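Local coordinates for protein putative sulfurtransferase dsrE (Allochromatium vinosum, PDB 2HY5) that probably carries and transfers sulfur, and may take part in oxidising intracellular sulfur, within a six-chain assembly with its partners DsrF and DsrH, at residues 74-79 / 106-111; 36-41 / 113-118; 16-21 / 58-63; 46-51 / 100-105; 1-6 / 30-35. One frame throughout, in Å; residues are numbered along the deposited sequence.

Contact 1. Residues 74-79 / 106-111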
# COMPACT_ATOMS: atom_id res chain seq x y z
N ASP A 74 21.62 -12.00 10.86
CA ASP A 74 20.86 -11.68 12.05
C ASP A 74 19.54 -11.07 11.56
O ASP A 74 19.49 -9.91 11.17
CB ASP A 74 21.63 -10.68 12.92
CG ASP A 74 20.91 -10.35 14.22
OD1 ASP A 74 20.22 -11.23 14.77
OD2 ASP A 74 21.05 -9.20 14.71
N MET A 75 18.49 -11.88 11.56
CA MET A 75 17.17 -11.46 11.11
C MET A 75 16.36 -11.10 12.33
O MET A 75 16.07 -11.96 13.17
CB MET A 75 16.51 -12.60 10.35
CG MET A 75 17.45 -13.26 9.37
SD MET A 75 17.00 -12.92 7.68
CE MET A 75 16.07 -14.20 7.40
N VAL A 76 15.99 -9.83 12.43
CA VAL A 76 15.25 -9.35 13.59
C VAL A 76 13.86 -8.84 13.25
O VAL A 76 13.67 -8.13 12.26
CB VAL A 76 16.05 -8.22 14.29
CG1 VAL A 76 15.39 -7.84 15.62
CG2 VAL A 76 17.49 -8.69 14.52
N VAL A 77 12.90 -9.22 14.08
CA VAL A 77 11.51 -8.81 13.93
C VAL A 77 11.12 -7.92 15.11
O VAL A 77 11.29 -8.30 16.27
CB VAL A 77 10.59 -10.05 13.90
CG1 VAL A 77 9.13 -9.63 13.82
CG2 VAL A 77 10.96 -10.94 12.71
N CYS A 78 10.60 -6.73 14.81
CA CYS A 78 10.19 -5.79 15.84
C CYS A 78 9.10 -6.36 16.74
O CYS A 78 8.05 -6.79 16.27
CB CYS A 78 9.68 -4.50 15.20
SG CYS A 78 9.10 -3.30 16.41
N VAL A 79 9.34 -6.35 18.05
CA VAL A 79 8.37 -6.89 19.00
C VAL A 79 7.05 -6.12 19.02
O VAL A 79 5.98 -6.73 19.07
CB VAL A 79 8.96 -6.93 20.43
CG1 VAL A 79 9.25 -5.53 20.93
CG2 VAL A 79 7.99 -7.65 21.36
N LYS A 106 14.51 -19.34 12.61
CA LYS A 106 15.68 -18.59 12.16
C LYS A 106 15.58 -17.09 12.46
O LYS A 106 16.58 -16.36 12.40
CB LYS A 106 15.90 -18.79 10.66
CG LYS A 106 16.92 -19.88 10.32
CD LYS A 106 18.29 -19.52 10.88
CE LYS A 106 19.32 -20.58 10.55
NZ LYS A 106 18.91 -21.91 11.07
N PHE A 107 14.38 -16.62 12.78
CA PHE A 107 14.17 -15.21 13.08
C PHE A 107 14.10 -14.99 14.59
O PHE A 107 13.73 -15.89 15.34
CB PHE A 107 12.85 -14.72 12.47
CG PHE A 107 12.76 -14.85 10.98
CD1 PHE A 107 12.65 -16.10 10.37
CD2 PHE A 107 12.75 -13.71 10.17
CE1 PHE A 107 12.51 -16.21 8.99
CE2 PHE A 107 12.62 -13.82 8.80
CZ PHE A 107 12.50 -15.07 8.20
N ARG A 108 14.43 -13.79 15.03
CA ARG A 108 14.34 -13.47 16.45
C ARG A 108 13.53 -12.20 16.64
O ARG A 108 13.60 -11.28 15.83
CB ARG A 108 15.74 -13.31 17.08
CG ARG A 108 16.53 -12.07 16.68
CD ARG A 108 17.92 -12.11 17.35
NE ARG A 108 18.77 -10.97 16.99
CZ ARG A 108 18.79 -9.80 17.64
NH1 ARG A 108 18.00 -9.61 18.69
NH2 ARG A 108 19.59 -8.83 17.23
N ILE A 109 12.72 -12.17 17.70
CA ILE A 109 11.91 -11.00 18.02
C ILE A 109 12.69 -10.13 18.99
O ILE A 109 13.15 -10.60 20.03
CB ILE A 109 10.56 -11.41 18.68
CG1 ILE A 109 9.48 -11.60 17.62
CG2 ILE A 109 10.10 -10.33 19.65
CD1 ILE A 109 9.92 -12.35 16.41
N SER A 110 12.85 -8.86 18.66
CA SER A 110 13.59 -7.96 19.54
C SER A 110 13.09 -6.53 19.45
O SER A 110 12.15 -6.23 18.71
CB SER A 110 15.08 -8.02 19.20
OG SER A 110 15.83 -7.41 20.24
N GLY A 111 13.73 -5.64 20.21
CA GLY A 111 13.33 -4.25 20.23
C GLY A 111 13.69 -3.42 19.01
O GLY A 111 14.61 -3.75 18.25
O HOH W 1 17.96 -14.07 13.34
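Strands 75-78 and 108-110 run parallel at 47°, with V76 facing R108, V77 facing I109, and C78 bridged to S110 with the side chains diverging. In the five-stranded parallel sheet of this α/β fold, 108-110 is an outermost strand within this chain and 75-78 its inner neighbour. The backbone ladder zigzags in the parallel manner: R108 N gives to M75 O, V77 N to R108 O at 2.8 Å, S110 N to V77 O, and V79 N to S110 O at 2.9 Å. This last bond ties strand 108-110 to the first residue of helix 79-85, right after C78, the probable persulfide-forming cysteine at its N-cap.

Just before the strand, D74 takes the guanidinium of R108 side-on. NE meets OD1 at 2.7 Å and NH2 meets OD2 at 2.9 Å, both on syn lone pairs, with the two flat groups only 7° from coplanar. R108 sets CG between its backbone N and carbonyl carbon (chi1 71°) and then runs extended to NE, while V76 CG2 covers one guanidinium face. D74 OD2 also makes a salt bridge to R36 NE.

On the V77 face, M75 bends its thioether to F107 in a Met-aromatic contact, CE standing 3.7 Å from F107 CE2. I109 curls back so that its CD1 presses on V77 CB at a tight 3.5 Å.

Contact 2. Residues 36-41 / 113-118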
# COMPACT_ATOMS: atom_id res chain seq x y z
N ARG A 36 22.51 -6.63 9.76
CA ARG A 36 21.21 -7.03 10.29
C ARG A 36 20.11 -6.78 9.27
O ARG A 36 20.17 -5.82 8.50
CB ARG A 36 20.93 -6.25 11.57
CG ARG A 36 19.58 -6.53 12.25
CD ARG A 36 19.58 -5.92 13.66
NE ARG A 36 20.61 -6.55 14.47
CZ ARG A 36 21.38 -5.92 15.36
NH1 ARG A 36 21.25 -4.62 15.57
NH2 ARG A 36 22.31 -6.61 16.01
N VAL A 37 19.12 -7.67 9.26
CA VAL A 37 17.95 -7.54 8.40
C VAL A 37 16.84 -7.30 9.41
O VAL A 37 16.55 -8.16 10.24
CB VAL A 37 17.66 -8.83 7.61
CG1 VAL A 37 16.46 -8.63 6.70
CG2 VAL A 37 18.88 -9.24 6.80
N PHE A 38 16.25 -6.12 9.36
CA PHE A 38 15.21 -5.76 10.31
C PHE A 38 13.83 -5.65 9.67
O PHE A 38 13.65 -4.93 8.70
CB PHE A 38 15.58 -4.44 10.99
CG PHE A 38 14.76 -4.13 12.20
CD1 PHE A 38 13.50 -3.55 12.08
CD2 PHE A 38 15.23 -4.45 13.47
CE1 PHE A 38 12.72 -3.29 13.20
CE2 PHE A 38 14.46 -4.20 14.61
CZ PHE A 38 13.20 -3.62 14.47
N PHE A 39 12.87 -6.39 10.22
CA PHE A 39 11.51 -6.37 9.71
C PHE A 39 10.63 -5.50 10.59
O PHE A 39 10.53 -5.73 11.80
CB PHE A 39 10.95 -7.79 9.62
CG PHE A 39 11.74 -8.69 8.71
CD1 PHE A 39 12.84 -9.40 9.18
CD2 PHE A 39 11.40 -8.81 7.37
CE1 PHE A 39 13.59 -10.21 8.33
CE2 PHE A 39 12.15 -9.62 6.51
CZ PHE A 39 13.24 -10.31 6.99
N TYR A 40 10.00 -4.50 9.98
CA TYR A 40 9.14 -3.57 10.70
C TYR A 40 7.79 -3.45 9.99
O TYR A 40 7.65 -3.89 8.85
CB TYR A 40 9.83 -2.20 10.78
CG TYR A 40 9.24 -1.27 11.81
CD1 TYR A 40 8.88 -1.74 13.08
CD2 TYR A 40 9.06 0.09 11.54
CE1 TYR A 40 8.36 -0.89 14.04
CE2 TYR A 40 8.54 0.95 12.50
CZ TYR A 40 8.19 0.46 13.75
OH TYR A 40 7.68 1.29 14.72
N HIS A 41 6.81 -2.84 10.66
CA HIS A 41 5.46 -2.71 10.08
C HIS A 41 5.00 -4.11 9.68
O HIS A 41 5.33 -5.09 10.35
CB HIS A 41 5.47 -1.79 8.85
CG HIS A 41 6.04 -0.43 9.09
ND1 HIS A 41 5.51 0.46 10.00
CD2 HIS A 41 7.07 0.22 8.50
CE1 HIS A 41 6.19 1.59 9.96
NE2 HIS A 41 7.14 1.47 9.05
N GLY A 113 15.14 -0.81 18.99
CA GLY A 113 16.48 -0.28 19.16
C GLY A 113 17.52 -1.03 18.34
O GLY A 113 18.59 -0.49 18.04
N GLN A 114 17.21 -2.27 17.97
CA GLN A 114 18.13 -3.07 17.16
C GLN A 114 18.22 -2.50 15.75
O GLN A 114 19.22 -2.70 15.06
CB GLN A 114 17.66 -4.53 17.10
CG GLN A 114 17.63 -5.25 18.45
CD GLN A 114 19.00 -5.32 19.10
OE1 GLN A 114 19.90 -6.02 18.63
NE2 GLN A 114 19.16 -4.58 20.20
N LEU A 115 17.18 -1.79 15.33
CA LEU A 115 17.17 -1.18 14.00
C LEU A 115 18.08 0.04 14.02
O LEU A 115 18.96 0.20 13.18
CB LEU A 115 15.75 -0.75 13.61
CG LEU A 115 15.66 0.11 12.34
CD1 LEU A 115 16.15 -0.68 11.14
CD2 LEU A 115 14.22 0.57 12.13
N VAL A 116 17.86 0.91 15.00
CA VAL A 116 18.67 2.12 15.13
C VAL A 116 20.12 1.72 15.33
O VAL A 116 21.03 2.32 14.75
CB VAL A 116 18.19 2.98 16.32
CG1 VAL A 116 19.07 4.21 16.46
CG2 VAL A 116 16.73 3.38 16.11
N GLU A 117 20.33 0.70 16.15
CA GLU A 117 21.67 0.20 16.43
C GLU A 117 22.38 -0.19 15.13
O GLU A 117 23.55 0.13 14.93
CB GLU A 117 21.58 -1.00 17.37
CG GLU A 117 22.65 -1.01 18.44
CD GLU A 117 24.02 -1.29 17.89
OE1 GLU A 117 24.99 -0.62 18.32
OE2 GLU A 117 24.15 -2.18 17.02
N ALA A 118 21.66 -0.88 14.25
CA ALA A 118 22.22 -1.32 12.97
C ALA A 118 22.53 -0.14 12.07
O ALA A 118 23.53 -0.15 11.34
CB ALA A 118 21.25 -2.28 12.27
O HOH W 2 23.35 -4.84 17.85
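R36 NH1 donates to the backbone carbonyl Q114 O at 2.8 Å, reaching it in the carbonyl plane on a lone pair. Q114 O already accepts A118 N within the helix, so two donors share it. Q114 OE1 sits above one face of the same guanidinium, 3.6 Å from R36 CZ, and is itself hydrogen-bonded to R108. A water accepts a hydrogen bond from R36 NH2 at 2.8 Å and donates one to E117 OE2, linking two opposite charges that do not touch directly. The strongest partner of R36, however, is D74, which binds NE. R36 reaches all of these because its chain, extended as far as CD, bends at chi3 (-63°).

Helix 113-121 lies across one face of the parallel sheet, in the layer of the α/β fold opposite helices 16-29 and 60-71; the axis of residues 113-118 runs 141° from that of 36-39, 9.0 Å apart at closest approach.

Further along, the packing is apolar. L115 CB stands over the middle of the F38 ring, 3.6 Å from its centroid and 5° off the normal, a CH-pi contact, while Q114 CB comes to the ring edge. F38 also touches C78, the probable persulfide residue. At the other end, A118 CB rests on R36 CB, 4.0 Å away.

Contact 3. Residues 16-21 / 58-63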
# COMPACT_ATOMS: atom_id res chain seq x y z
N ALA A 16 8.45 -5.63 -1.99
CA ALA A 16 9.50 -5.21 -1.05
C ALA A 16 10.37 -6.34 -0.51
O ALA A 16 11.59 -6.29 -0.63
CB ALA A 16 8.88 -4.42 0.11
N SER A 17 9.75 -7.35 0.09
CA SER A 17 10.51 -8.46 0.66
C SER A 17 11.36 -9.17 -0.40
O SER A 17 12.50 -9.56 -0.13
CB SER A 17 9.57 -9.46 1.33
OG SER A 17 10.33 -10.44 2.03
N ASP A 18 10.81 -9.34 -1.60
CA ASP A 18 11.54 -10.00 -2.69
C ASP A 18 12.72 -9.14 -3.15
O ASP A 18 13.81 -9.64 -3.39
CB ASP A 18 10.61 -10.25 -3.88
CG ASP A 18 9.65 -11.39 -3.63
OD1 ASP A 18 10.07 -12.56 -3.68
OD2 ASP A 18 8.46 -11.09 -3.37
N SER A 19 12.47 -7.84 -3.28
CA SER A 19 13.52 -6.93 -3.71
C SER A 19 14.65 -6.92 -2.68
O SER A 19 15.83 -6.91 -3.04
CB SER A 19 12.96 -5.52 -3.88
OG SER A 19 12.00 -5.50 -4.92
N ALA A 20 14.28 -6.92 -1.41
CA ALA A 20 15.26 -6.90 -0.33
C ALA A 20 16.07 -8.19 -0.36
O ALA A 20 17.28 -8.17 -0.14
CB ALA A 20 14.55 -6.75 1.02
N TYR A 21 15.41 -9.30 -0.62
CA TYR A 21 16.09 -10.59 -0.70
C TYR A 21 17.12 -10.60 -1.83
O TYR A 21 18.28 -10.98 -1.62
CB TYR A 21 15.08 -11.72 -0.92
CG TYR A 21 15.76 -13.03 -1.22
CD1 TYR A 21 16.32 -13.80 -0.20
CD2 TYR A 21 15.93 -13.46 -2.54
CE1 TYR A 21 17.02 -14.97 -0.49
CE2 TYR A 21 16.63 -14.61 -2.83
CZ TYR A 21 17.18 -15.36 -1.81
OH TYR A 21 17.88 -16.51 -2.11
N ARG A 58 8.23 -19.06 -5.56
CA ARG A 58 9.12 -18.95 -4.42
C ARG A 58 8.45 -18.95 -3.05
O ARG A 58 7.32 -18.48 -2.89
CB ARG A 58 10.02 -17.71 -4.55
CG ARG A 58 9.44 -16.39 -4.04
CD ARG A 58 8.30 -15.88 -4.89
NE ARG A 58 7.90 -14.53 -4.49
CZ ARG A 58 6.76 -13.94 -4.85
NH1 ARG A 58 5.90 -14.58 -5.62
NH2 ARG A 58 6.49 -12.71 -4.44
N HIS A 59 9.16 -19.51 -2.08
CA HIS A 59 8.71 -19.59 -0.70
C HIS A 59 9.54 -18.51 -0.00
O HIS A 59 10.67 -18.75 0.41
CB HIS A 59 9.05 -20.98 -0.13
CG HIS A 59 8.35 -21.28 1.16
ND1 HIS A 59 8.44 -20.48 2.27
CD2 HIS A 59 7.55 -22.32 1.52
CE1 HIS A 59 7.73 -21.00 3.26
NE2 HIS A 59 7.19 -22.13 2.82
N ILE A 60 8.96 -17.32 0.10
CA ILE A 60 9.67 -16.20 0.71
C ILE A 60 10.27 -16.45 2.09
O ILE A 60 11.44 -16.14 2.32
CB ILE A 60 8.74 -14.98 0.78
CG1 ILE A 60 8.36 -14.56 -0.64
CG2 ILE A 60 9.44 -13.84 1.51
CD1 ILE A 60 7.38 -13.39 -0.71
N VAL A 61 9.49 -17.00 3.01
CA VAL A 61 10.02 -17.24 4.34
C VAL A 61 11.17 -18.22 4.36
O VAL A 61 12.22 -17.94 4.94
CB VAL A 61 8.92 -17.74 5.29
CG1 VAL A 61 9.49 -17.92 6.70
CG2 VAL A 61 7.76 -16.74 5.31
N ASN A 62 11.00 -19.38 3.72
CA ASN A 62 12.05 -20.38 3.70
C ASN A 62 13.29 -19.90 2.96
O ASN A 62 14.41 -20.25 3.33
CB ASN A 62 11.56 -21.69 3.07
CG ASN A 62 10.62 -22.45 3.99
OD1 ASN A 62 10.57 -22.18 5.19
ND2 ASN A 62 9.89 -23.41 3.44
N ARG A 63 13.08 -19.10 1.93
CA ARG A 63 14.18 -18.56 1.14
C ARG A 63 15.03 -17.62 2.00
O ARG A 63 16.26 -17.66 1.94
CB ARG A 63 13.61 -17.83 -0.07
CG ARG A 63 14.65 -17.34 -1.05
CD ARG A 63 14.00 -16.46 -2.10
NE ARG A 63 13.80 -17.15 -3.36
CZ ARG A 63 13.30 -16.56 -4.45
NH1 ARG A 63 12.96 -15.28 -4.41
NH2 ARG A 63 13.17 -17.25 -5.58
O HOH W 3 12.18 -13.85 -2.39
O HOH W 4 17.98 -18.33 -0.30
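R63 lays its aliphatic chain across one face of the Y21 ring before its tip turns to polar partners. From CB, with CG anti to the backbone N (chi1 -174°), the chain heads for helix 16-29. CG comes within 3.3 Å of Y21 CZ. CD follows over the same face as a CH-pi contact, 3.4 Å from the ring centroid and offset toward the rim. NE passes Y21 CE2 at 3.8 Å, and a bend at chi3 leaves the guanidinium plane 20° from that of the ring, with R58 CB against one guanidinium face. At the tip, NH1 gives to a water that in turn donates to D18 OD1, while NH2 bonds G61 O of the neighbouring DsrF chain. A second water joins Y21 OH to R63 O.

These are the opening turns of helices 16-29 and 60-71, which pack beside each other on one face of the parallel sheet in the α/β fold.

D18 itself is gripped side-on by R58: NH2 reaches OD2 at 2.8 Å and NE reaches OD1 at 3.0 Å. Both nitrogens come in on the syn side but well out of the carboxylate plane, the two flat groups being 47° apart, so this is a twisted salt bridge. I60 CD1 packs against D18 OD2. I60 CG2 lies 3.6 Å from S17 OG, whose hydroxyl is hydrogen-bonded to N46 and to W64 NE1.

Contact 4. Residues 46-51 / 100-105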
# COMPACT_ATOMS: atom_id res chain seq x y z
N ASN A 46 7.05 -11.60 7.53
CA ASN A 46 7.98 -12.39 6.74
C ASN A 46 8.64 -13.44 7.63
O ASN A 46 9.46 -14.23 7.17
CB ASN A 46 9.10 -11.52 6.17
CG ASN A 46 8.66 -10.73 4.97
OD1 ASN A 46 8.50 -11.27 3.88
ND2 ASN A 46 8.45 -9.43 5.16
N SER A 47 8.27 -13.45 8.91
CA SER A 47 8.89 -14.37 9.85
C SER A 47 8.04 -15.53 10.35
O SER A 47 8.47 -16.28 11.22
CB SER A 47 9.40 -13.59 11.06
OG SER A 47 8.33 -13.07 11.83
N THR A 48 6.83 -15.68 9.81
CA THR A 48 5.97 -16.78 10.24
C THR A 48 6.33 -18.08 9.54
O THR A 48 6.65 -18.09 8.35
CB THR A 48 4.48 -16.47 9.98
OG1 THR A 48 3.70 -17.64 10.24
CG2 THR A 48 4.26 -16.03 8.55
N ARG A 49 6.27 -19.18 10.28
CA ARG A 49 6.59 -20.50 9.74
C ARG A 49 5.33 -21.22 9.25
O ARG A 49 5.39 -22.36 8.80
CB ARG A 49 7.27 -21.37 10.81
CG ARG A 49 6.35 -21.79 11.97
CD ARG A 49 7.07 -22.75 12.93
NE ARG A 49 6.17 -23.31 13.94
CZ ARG A 49 5.86 -22.72 15.09
NH1 ARG A 49 6.39 -21.54 15.39
NH2 ARG A 49 5.03 -23.31 15.94
N LEU A 50 4.19 -20.53 9.33
CA LEU A 50 2.92 -21.13 8.94
C LEU A 50 2.48 -20.96 7.49
O LEU A 50 1.35 -21.29 7.16
CB LEU A 50 1.81 -20.64 9.88
CG LEU A 50 2.01 -20.93 11.37
CD1 LEU A 50 0.83 -20.38 12.16
CD2 LEU A 50 2.16 -22.44 11.60
N THR A 51 3.35 -20.45 6.63
CA THR A 51 2.96 -20.28 5.23
C THR A 51 3.10 -21.56 4.41
O THR A 51 3.99 -22.38 4.65
CB THR A 51 3.76 -19.15 4.52
OG1 THR A 51 5.11 -19.58 4.28
CG2 THR A 51 3.77 -17.89 5.36
N ALA A 100 -0.18 -20.91 21.32
CA ALA A 100 0.63 -21.35 20.18
C ALA A 100 1.61 -20.27 19.75
O ALA A 100 1.47 -19.11 20.11
CB ALA A 100 -0.28 -21.73 19.02
N THR A 101 2.61 -20.67 18.97
CA THR A 101 3.62 -19.75 18.44
C THR A 101 3.62 -19.92 16.92
O THR A 101 3.14 -20.94 16.41
CB THR A 101 5.05 -20.09 18.93
OG1 THR A 101 5.44 -21.37 18.41
CG2 THR A 101 5.11 -20.12 20.44
N ASN A 102 4.14 -18.94 16.19
CA ASN A 102 4.17 -19.06 14.75
C ASN A 102 5.46 -18.55 14.12
O ASN A 102 5.64 -18.61 12.91
CB ASN A 102 2.97 -18.34 14.13
CG ASN A 102 3.01 -16.85 14.34
OD1 ASN A 102 3.69 -16.36 15.25
ND2 ASN A 102 2.27 -16.11 13.53
N ILE A 103 6.39 -18.07 14.94
CA ILE A 103 7.63 -17.57 14.37
C ILE A 103 8.51 -18.68 13.80
O ILE A 103 8.52 -19.81 14.29
CB ILE A 103 8.45 -16.77 15.41
CG1 ILE A 103 9.48 -15.90 14.69
CG2 ILE A 103 9.15 -17.72 16.38
CD1 ILE A 103 10.43 -15.19 15.61
N HIS A 104 9.24 -18.35 12.74
CA HIS A 104 10.16 -19.30 12.12
C HIS A 104 11.41 -19.24 13.01
O HIS A 104 11.89 -18.16 13.34
CB HIS A 104 10.47 -18.86 10.69
CG HIS A 104 11.32 -19.83 9.93
ND1 HIS A 104 12.64 -20.06 10.24
CD2 HIS A 104 11.04 -20.64 8.87
CE1 HIS A 104 13.14 -20.97 9.41
NE2 HIS A 104 12.18 -21.33 8.57
N PRO A 105 11.95 -20.41 13.40
CA PRO A 105 13.14 -20.50 14.26
C PRO A 105 14.39 -19.73 13.87
O PRO A 105 15.25 -19.49 14.72
CB PRO A 105 13.37 -22.01 14.36
CG PRO A 105 12.85 -22.52 13.06
CD PRO A 105 11.56 -21.75 12.92
O HOH W 5 1.32 -16.73 10.79
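R49 turns CG into the position between its backbone N and carbonyl carbon (chi1 69°), then runs extended to NE, and this carries its guanidinium along the backbone of 101-103. NH1 donates to I103 O at 3.0 Å. NH1 and NH2 together take T101 OG1 end-on, each at 3.2 Å and close to the guanidinium plane. T101 makes its hydroxyl available by a similar turn, chi1 65°. The strongest partner of the group is D99 of the second DsrE subunit, a salt bridge to NH2.

Beneath the side chain, two loops meet at a single β-bridge between T48 and I103. R49 N donates to N102 O at 2.8 Å, nearly straight, and H104 N to S47 O at 2.7 Å. T48 OG1 accepts L50 N, forming an ST turn that bends the chain just past the bridge. The same hydroxyl shares a water with N102 ND2, and L50 CD1 packs 3.6 Å from N102 CB. N102 is fixed further by V88 and G86.

Replacing R49 by an alanine would probably leave I103 O and T101 OG1 without these donors and D99 of the second subunit without its cationic mate.

Between them, the bonds pin two long loops that have no helix or strand of their own. One arginine serves both the inside of the chain and its interface with the second copy, so loop shape and subunit pairing are likely to depend on each other here.

Contact 5. Residues 1-6 / 30-35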
# COMPACT_ATOMS: atom_id res chain seq x y z
N MET A 1 31.63 -3.20 2.37
CA MET A 1 30.92 -2.34 3.36
C MET A 1 29.90 -3.15 4.15
O MET A 1 29.63 -4.31 3.83
CB MET A 1 30.21 -1.19 2.65
CG MET A 1 31.14 -0.23 1.92
SD MET A 1 30.28 1.27 1.39
CE MET A 1 30.84 2.43 2.65
N LYS A 2 29.35 -2.53 5.19
CA LYS A 2 28.35 -3.16 6.05
C LYS A 2 26.98 -2.54 5.78
O LYS A 2 26.84 -1.32 5.74
CB LYS A 2 28.71 -2.95 7.53
CG LYS A 2 30.09 -3.42 7.93
CD LYS A 2 30.34 -3.15 9.40
CE LYS A 2 31.71 -3.61 9.85
NZ LYS A 2 31.95 -3.32 11.29
N PHE A 3 25.98 -3.40 5.60
CA PHE A 3 24.61 -2.96 5.32
C PHE A 3 23.62 -3.26 6.43
O PHE A 3 23.73 -4.26 7.13
CB PHE A 3 24.07 -3.67 4.07
CG PHE A 3 24.64 -3.17 2.79
CD1 PHE A 3 24.15 -2.01 2.20
CD2 PHE A 3 25.67 -3.86 2.16
CE1 PHE A 3 24.68 -1.54 0.99
CE2 PHE A 3 26.20 -3.40 0.96
CZ PHE A 3 25.71 -2.24 0.37
N ALA A 4 22.63 -2.38 6.56
CA ALA A 4 21.54 -2.56 7.50
C ALA A 4 20.35 -2.54 6.55
O ALA A 4 20.15 -1.57 5.82
CB ALA A 4 21.46 -1.39 8.47
N LEU A 5 19.57 -3.62 6.52
CA LEU A 5 18.41 -3.67 5.63
C LEU A 5 17.12 -3.63 6.43
O LEU A 5 16.98 -4.33 7.43
CB LEU A 5 18.43 -4.95 4.78
CG LEU A 5 19.68 -5.20 3.93
CD1 LEU A 5 19.46 -6.44 3.08
CD2 LEU A 5 19.98 -4.00 3.05
N GLN A 6 16.18 -2.81 5.99
CA GLN A 6 14.89 -2.66 6.65
C GLN A 6 13.81 -3.04 5.65
O GLN A 6 13.82 -2.57 4.52
CB GLN A 6 14.71 -1.20 7.10
CG GLN A 6 13.49 -0.97 7.99
CD GLN A 6 13.26 0.51 8.26
OE1 GLN A 6 14.20 1.28 8.48
NE2 GLN A 6 11.99 0.92 8.28
N LYS A 30 28.95 -10.47 -3.15
CA LYS A 30 30.02 -9.51 -3.44
C LYS A 30 30.99 -9.40 -2.26
O LYS A 30 32.00 -8.70 -2.35
CB LYS A 30 29.44 -8.13 -3.73
CG LYS A 30 29.01 -7.91 -5.17
CD LYS A 30 28.35 -6.55 -5.31
CE LYS A 30 28.23 -6.13 -6.76
NZ LYS A 30 29.57 -5.91 -7.36
N GLY A 31 30.67 -10.07 -1.16
CA GLY A 31 31.54 -10.03 0.00
C GLY A 31 31.17 -8.96 1.02
O GLY A 31 31.86 -8.80 2.03
N HIS A 32 30.10 -8.22 0.75
CA HIS A 32 29.68 -7.18 1.68
C HIS A 32 29.02 -7.83 2.88
O HIS A 32 28.47 -8.92 2.78
CB HIS A 32 28.69 -6.21 1.03
CG HIS A 32 29.30 -5.35 -0.03
ND1 HIS A 32 30.39 -4.54 0.20
CD2 HIS A 32 28.96 -5.15 -1.33
CE1 HIS A 32 30.69 -3.89 -0.90
NE2 HIS A 32 29.84 -4.24 -1.85
N GLU A 33 29.08 -7.15 4.02
CA GLU A 33 28.47 -7.68 5.22
C GLU A 33 27.08 -7.10 5.42
O GLU A 33 26.85 -5.92 5.20
CB GLU A 33 29.34 -7.32 6.43
CG GLU A 33 28.80 -7.81 7.76
CD GLU A 33 29.62 -7.31 8.93
OE1 GLU A 33 30.85 -7.52 8.92
OE2 GLU A 33 29.04 -6.72 9.86
N ILE A 34 26.14 -7.95 5.82
CA ILE A 34 24.80 -7.49 6.12
C ILE A 34 24.76 -7.63 7.64
O ILE A 34 24.65 -8.73 8.17
CB ILE A 34 23.71 -8.37 5.46
CG1 ILE A 34 23.74 -8.15 3.94
CG2 ILE A 34 22.33 -8.02 6.02
CD1 ILE A 34 22.69 -8.92 3.18
N PHE A 35 24.90 -6.50 8.31
CA PHE A 35 24.93 -6.45 9.76
C PHE A 35 23.63 -6.93 10.40
O PHE A 35 23.65 -7.55 11.46
CB PHE A 35 25.23 -5.02 10.22
CG PHE A 35 25.38 -4.87 11.70
CD1 PHE A 35 26.56 -5.24 12.34
CD2 PHE A 35 24.33 -4.37 12.47
CE1 PHE A 35 26.70 -5.11 13.72
CE2 PHE A 35 24.46 -4.24 13.85
CZ PHE A 35 25.64 -4.61 14.47
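E33 O takes the shortest backbone bond of the pair, from F3 N at 2.7 Å, and is also met by the CA-H of K2, with K2 CA 3.3 Å away. The ladder continues on each side, E33 N giving to M1 O and F35 N to F3 O at 2.8 Å, which sets strands 2-7 and 33-39 parallel with K2 beside E33 and F3 beside I34.

Where the strands begin, H32 works twice. Its ND1 accepts the amino terminus, M1 N, at 2.8 Å, from 17° out of the ring plane. Its face receives the edge of the F3 ring in a T-shaped stack, centroids 5.6 Å apart and planes at 82°. A leucine in place of H32 would probably leave the M1 amino group without this acceptor and the F3 edge without an aromatic face.

K2 and E33 extend side by side, with K2 CD 3.8 Å from E33 OE2. On the F3 face, L5 CD1 meets I34 CD1 at 4.1 Å.

The two strands belong to a β-α-β unit whose helix 16-29 covers that face through F23, A24 and L28. Strand 124-128 flanks 2-7 on its other edge, and F35 turns to helix 113-121 across the sheet.

Overall arrangement
Contacts 1, 2 and 5 share one parallel sheet, ordered 108-110, 75-78, 33-39, 2-7, 124-128. Contact 5 pairs its first two strands in sequence; contact 1 pairs the third and fourth, 108-110 being an outermost strand within this chain. Contact 2 lays helix 113-121 on the opposite face from helices 16-29 and 60-71, which meet in contact 3. Contacts 1 and 2 are neighbours, centres about 8 Å apart, joined by the D74-R36 salt bridge and Y40 packing on C78, so they bring distant segments together at the probable persulfide cysteine. Contact 4 lies beside the second subunit, its centre about 25 Å from that of contact 5. Along the chain contact 5 closes first, while contacts 1 and 4 nest within the loop of contact 2.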